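Local coordinates for putative 2OG-Fe(II) oxygenase family protein (Caulobacter crescentus CB15, PDB 3OOX) that probably acts as an iron(II)-dependent oxygenase that uses 2-oxoglutarate and molecular oxygen, and may form ethylene, at residues S29-G34 with A150-L155. Numbering follows the deposited sequence.
Sequences SFERYG and ATYLKL
The phenol OH of Y152 donates a hydrogen bond to carboxylate oxygen OE1 of E31; at 2.4 Å from Y152 OH to E31 OE1 the separation is very short, so the exact length should be read with caution. This surface bridge joins the C-terminal ends of helices 19-33 and 127-152 in what is probably the double-stranded beta-helix fold of the 2OG-Fe(II) oxygenases. The backbones stay well apart, with E31 CA and Y152 CA 9.7 Å from each other, and the two long side chains span the gap. With chi1 at -171°, E31 CG lies opposite its own N and the chain runs on extended, bringing the carboxylate to the phenol. The side chains cross at about a right angle. OE1 arrives at the hydroxyl edge of the ring, in its plane and 3.4 Å from Y152 CE2, while the carboxylate plane is turned 73° from that of the ring. Y152 also touches Q24, further back on helix 19-33. Just beyond Y152 its helix ends in a Schellman motif: K154 takes positive phi, L155 N bonds to A150 O at 2.9 Å, and K154 N bonds to T151 O. The other helix closes at G34, also with positive phi, whose N bonds to F30 O; from there the chain enters strand 35-39. F30 packs on I229 and I231 of strand 227-231, and R32 forms a salt bridge with D212. Besides the bond itself, E31 CB lies 3.7 Å from Y152 OH.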
ATOM      1  N   SER A  29     -14.496  -7.358  -7.195  1.00 22.33           N
ATOM      2  CA  SER A  29     -13.719  -6.257  -7.721  1.00 21.34           C
ATOM      3  C   SER A  29     -12.210  -6.613  -7.745  1.00 20.52           C
ATOM      4  O   SER A  29     -11.524  -6.425  -8.749  1.00 20.35           O
ATOM      5  CB  SER A  29     -14.013  -4.979  -6.929  1.00 21.39           C
ATOM      6  OG  SER A  29     -13.378  -3.859  -7.502  1.00 22.08           O
ATOM      7  N   PHE A  30     -11.703  -7.166  -6.652  1.00 20.60           N
ATOM      8  CA  PHE A  30     -10.316  -7.600  -6.614  1.00 20.26           C
ATOM      9  C   PHE A  30     -10.028  -8.633  -7.698  1.00 19.85           C
ATOM     10  O   PHE A  30      -8.987  -8.580  -8.346  1.00 19.60           O
ATOM     11  CB  PHE A  30      -9.995  -8.210  -5.259  1.00 19.22           C
ATOM     12  CG  PHE A  30      -9.886  -7.208  -4.123  1.00 19.28           C
ATOM     13  CD1 PHE A  30      -9.049  -6.102  -4.206  1.00 18.96           C
ATOM     14  CD2 PHE A  30     -10.556  -7.417  -2.940  1.00 15.53           C
ATOM     15  CE1 PHE A  30      -8.936  -5.217  -3.146  1.00 19.69           C
ATOM     16  CE2 PHE A  30     -10.416  -6.573  -1.873  1.00 15.69           C
ATOM     17  CZ  PHE A  30      -9.636  -5.435  -1.982  1.00 19.93           C
ATOM     18  N   GLU A  31     -10.926  -9.590  -7.868  1.00 20.88           N
ATOM     19  CA  GLU A  31     -10.691 -10.653  -8.836  1.00 21.96           C
ATOM     20  C   GLU A  31     -10.656 -10.099 -10.275  1.00 21.98           C
ATOM     21  O   GLU A  31      -9.873 -10.570 -11.107  1.00 23.27           O
ATOM     22  CB  GLU A  31     -11.710 -11.787  -8.706  1.00 22.24           C
ATOM     23  CG  GLU A  31     -11.322 -12.977  -9.573  1.00 24.67           C
ATOM     24  CD  GLU A  31     -12.227 -14.195  -9.432  1.00 32.09           C
ATOM     25  OE1 GLU A  31     -13.043 -14.258  -8.491  1.00 34.59           O
ATOM     26  OE2 GLU A  31     -12.089 -15.118 -10.272  1.00 33.89           O
ATOM     27  N   ARG A  32     -11.492  -9.105 -10.560  1.00 23.23           N
ATOM     28  CA  ARG A  32     -11.593  -8.528 -11.907  1.00 22.95           C
ATOM     29  C   ARG A  32     -10.414  -7.601 -12.222  1.00 24.10           C
ATOM     30  O   ARG A  32      -9.852  -7.661 -13.317  1.00 25.27           O
ATOM     31  CB  ARG A  32     -12.921  -7.768 -12.045  1.00 25.27           C
ATOM     32  CG  ARG A  32     -13.136  -6.987 -13.344  1.00 27.18           C
ATOM     33  CD  ARG A  32     -13.156  -7.831 -14.573  1.00 33.79           C
ATOM     34  NE  ARG A  32     -13.242  -6.945 -15.740  1.00 32.84           N
ATOM     35  CZ  ARG A  32     -12.192  -6.381 -16.349  1.00 36.28           C
ATOM     36  NH1 ARG A  32     -10.930  -6.609 -15.933  1.00 31.21           N
ATOM     37  NH2 ARG A  32     -12.407  -5.565 -17.377  1.00 35.81           N
ATOM     38  N   TYR A  33     -10.079  -6.737 -11.269  1.00 22.20           N
ATOM     39  CA  TYR A  33      -9.192  -5.592 -11.524  1.00 21.24           C
ATOM     40  C   TYR A  33      -7.898  -5.603 -10.694  1.00 20.70           C
ATOM     41  O   TYR A  33      -6.993  -4.821 -10.988  1.00 22.48           O
ATOM     42  CB  TYR A  33      -9.901  -4.278 -11.219  1.00 22.91           C
ATOM     43  CG  TYR A  33     -11.075  -3.964 -12.126  1.00 25.68           C
ATOM     44  CD1 TYR A  33     -10.871  -3.715 -13.474  1.00 28.42           C
ATOM     45  CD2 TYR A  33     -12.381  -3.904 -11.626  1.00 27.24           C
ATOM     46  CE1 TYR A  33     -11.943  -3.432 -14.325  1.00 31.80           C
ATOM     47  CE2 TYR A  33     -13.458  -3.612 -12.474  1.00 32.86           C
ATOM     48  CZ  TYR A  33     -13.219  -3.383 -13.806  1.00 33.69           C
ATOM     49  OH  TYR A  33     -14.287  -3.094 -14.655  1.00 35.39           O
ATOM     50  N   GLY A  34      -7.840  -6.451  -9.663  1.00 19.95           N
ATOM     51  CA  GLY A  34      -6.783  -6.406  -8.662  1.00 18.97           C
ATOM     52  C   GLY A  34      -6.919  -5.260  -7.670  1.00 19.20           C
ATOM     53  O   GLY A  34      -6.055  -5.078  -6.823  1.00 17.94           O
ATOM     54  N   ALA A 150     -11.045 -13.389   2.563  1.00 19.59           N
ATOM     55  CA  ALA A 150     -11.127 -14.787   3.057  1.00 20.44           C
ATOM     56  C   ALA A 150     -12.504 -15.419   2.779  1.00 21.70           C
ATOM     57  O   ALA A 150     -12.599 -16.498   2.188  1.00 22.75           O
ATOM     58  CB  ALA A 150     -10.780 -14.825   4.538  1.00 19.06           C
ATOM     59  N   THR A 151     -13.563 -14.694   3.119  1.00 20.62           N
ATOM     60  CA  THR A 151     -14.921 -15.186   2.862  1.00 22.25           C
ATOM     61  C   THR A 151     -15.178 -15.344   1.352  1.00 24.87           C
ATOM     62  O   THR A 151     -15.781 -16.324   0.908  1.00 24.61           O
ATOM     63  CB  THR A 151     -15.929 -14.263   3.551  1.00 21.26           C
ATOM     64  OG1 THR A 151     -15.746 -14.384   4.970  1.00 24.53           O
ATOM     65  CG2 THR A 151     -17.360 -14.605   3.164  1.00 24.40           C
ATOM     66  N   TYR A 152     -14.696 -14.404   0.546  1.00 21.30           N
ATOM     67  CA  TYR A 152     -14.857 -14.485  -0.902  1.00 21.80           C
ATOM     68  C   TYR A 152     -14.201 -15.741  -1.463  1.00 21.18           C
ATOM     69  O   TYR A 152     -14.767 -16.420  -2.365  1.00 23.31           O
ATOM     70  CB  TYR A 152     -14.287 -13.238  -1.571  1.00 21.79           C
ATOM     71  CG  TYR A 152     -14.415 -13.237  -3.070  1.00 21.96           C
ATOM     72  CD1 TYR A 152     -15.642 -12.991  -3.689  1.00 27.54           C
ATOM     73  CD2 TYR A 152     -13.297 -13.494  -3.877  1.00 21.46           C
ATOM     74  CE1 TYR A 152     -15.757 -12.982  -5.063  1.00 26.67           C
ATOM     75  CE2 TYR A 152     -13.402 -13.465  -5.242  1.00 22.84           C
ATOM     76  CZ  TYR A 152     -14.647 -13.222  -5.836  1.00 27.47           C
ATOM     77  OH  TYR A 152     -14.771 -13.212  -7.206  1.00 29.30           O
ATOM     78  N   LEU A 153     -13.045 -16.078  -0.899  1.00 21.16           N
ATOM     79  CA  LEU A 153     -12.269 -17.243  -1.286  1.00 21.50           C
ATOM     80  C   LEU A 153     -12.783 -18.537  -0.660  1.00 23.12           C
ATOM     81  O   LEU A 153     -12.166 -19.588  -0.831  1.00 23.92           O
ATOM     82  CB  LEU A 153     -10.796 -17.038  -0.892  1.00 21.93           C
ATOM     83  CG  LEU A 153     -10.056 -15.948  -1.681  1.00 20.79           C
ATOM     84  CD1 LEU A 153      -8.674 -15.713  -1.069  1.00 22.07           C
ATOM     85  CD2 LEU A 153      -9.909 -16.330  -3.137  1.00 23.25           C
ATOM     86  N   LYS A 154     -13.901 -18.460   0.064  1.00 23.37           N
ATOM     87  CA  LYS A 154     -14.533 -19.628   0.718  1.00 24.91           C
ATOM     88  C   LYS A 154     -13.641 -20.229   1.790  1.00 25.33           C
ATOM     89  O   LYS A 154     -13.631 -21.454   2.025  1.00 28.75           O
ATOM     90  CB  LYS A 154     -15.002 -20.659  -0.313  1.00 26.85           C
ATOM     91  CG  LYS A 154     -15.865 -20.041  -1.402  1.00 28.27           C
ATOM     92  CD  LYS A 154     -16.250 -21.064  -2.467  1.00 38.74           C
ATOM     93  CE  LYS A 154     -17.148 -20.445  -3.520  1.00 43.18           C
ATOM     94  NZ  LYS A 154     -18.549 -20.261  -3.000  1.00 48.28           N
ATOM     95  N   LEU A 155     -12.912 -19.345   2.461  1.00 24.93           N
ATOM     96  CA  LEU A 155     -12.097 -19.660   3.620  1.00 23.22           C
ATOM     97  C   LEU A 155     -12.821 -19.250   4.910  1.00 22.14           C
ATOM     98  O   LEU A 155     -13.784 -18.482   4.874  1.00 24.08           O
ATOM     99  CB  LEU A 155     -10.734 -18.919   3.555  1.00 21.55           C
ATOM    100  CG  LEU A 155      -9.865 -19.104   2.287  1.00 22.71           C
ATOM    101  CD1 LEU A 155      -8.636 -18.220   2.373  1.00 21.24           C
ATOM    102  CD2 LEU A 155      -9.429 -20.566   2.036  1.00 24.68           C
TER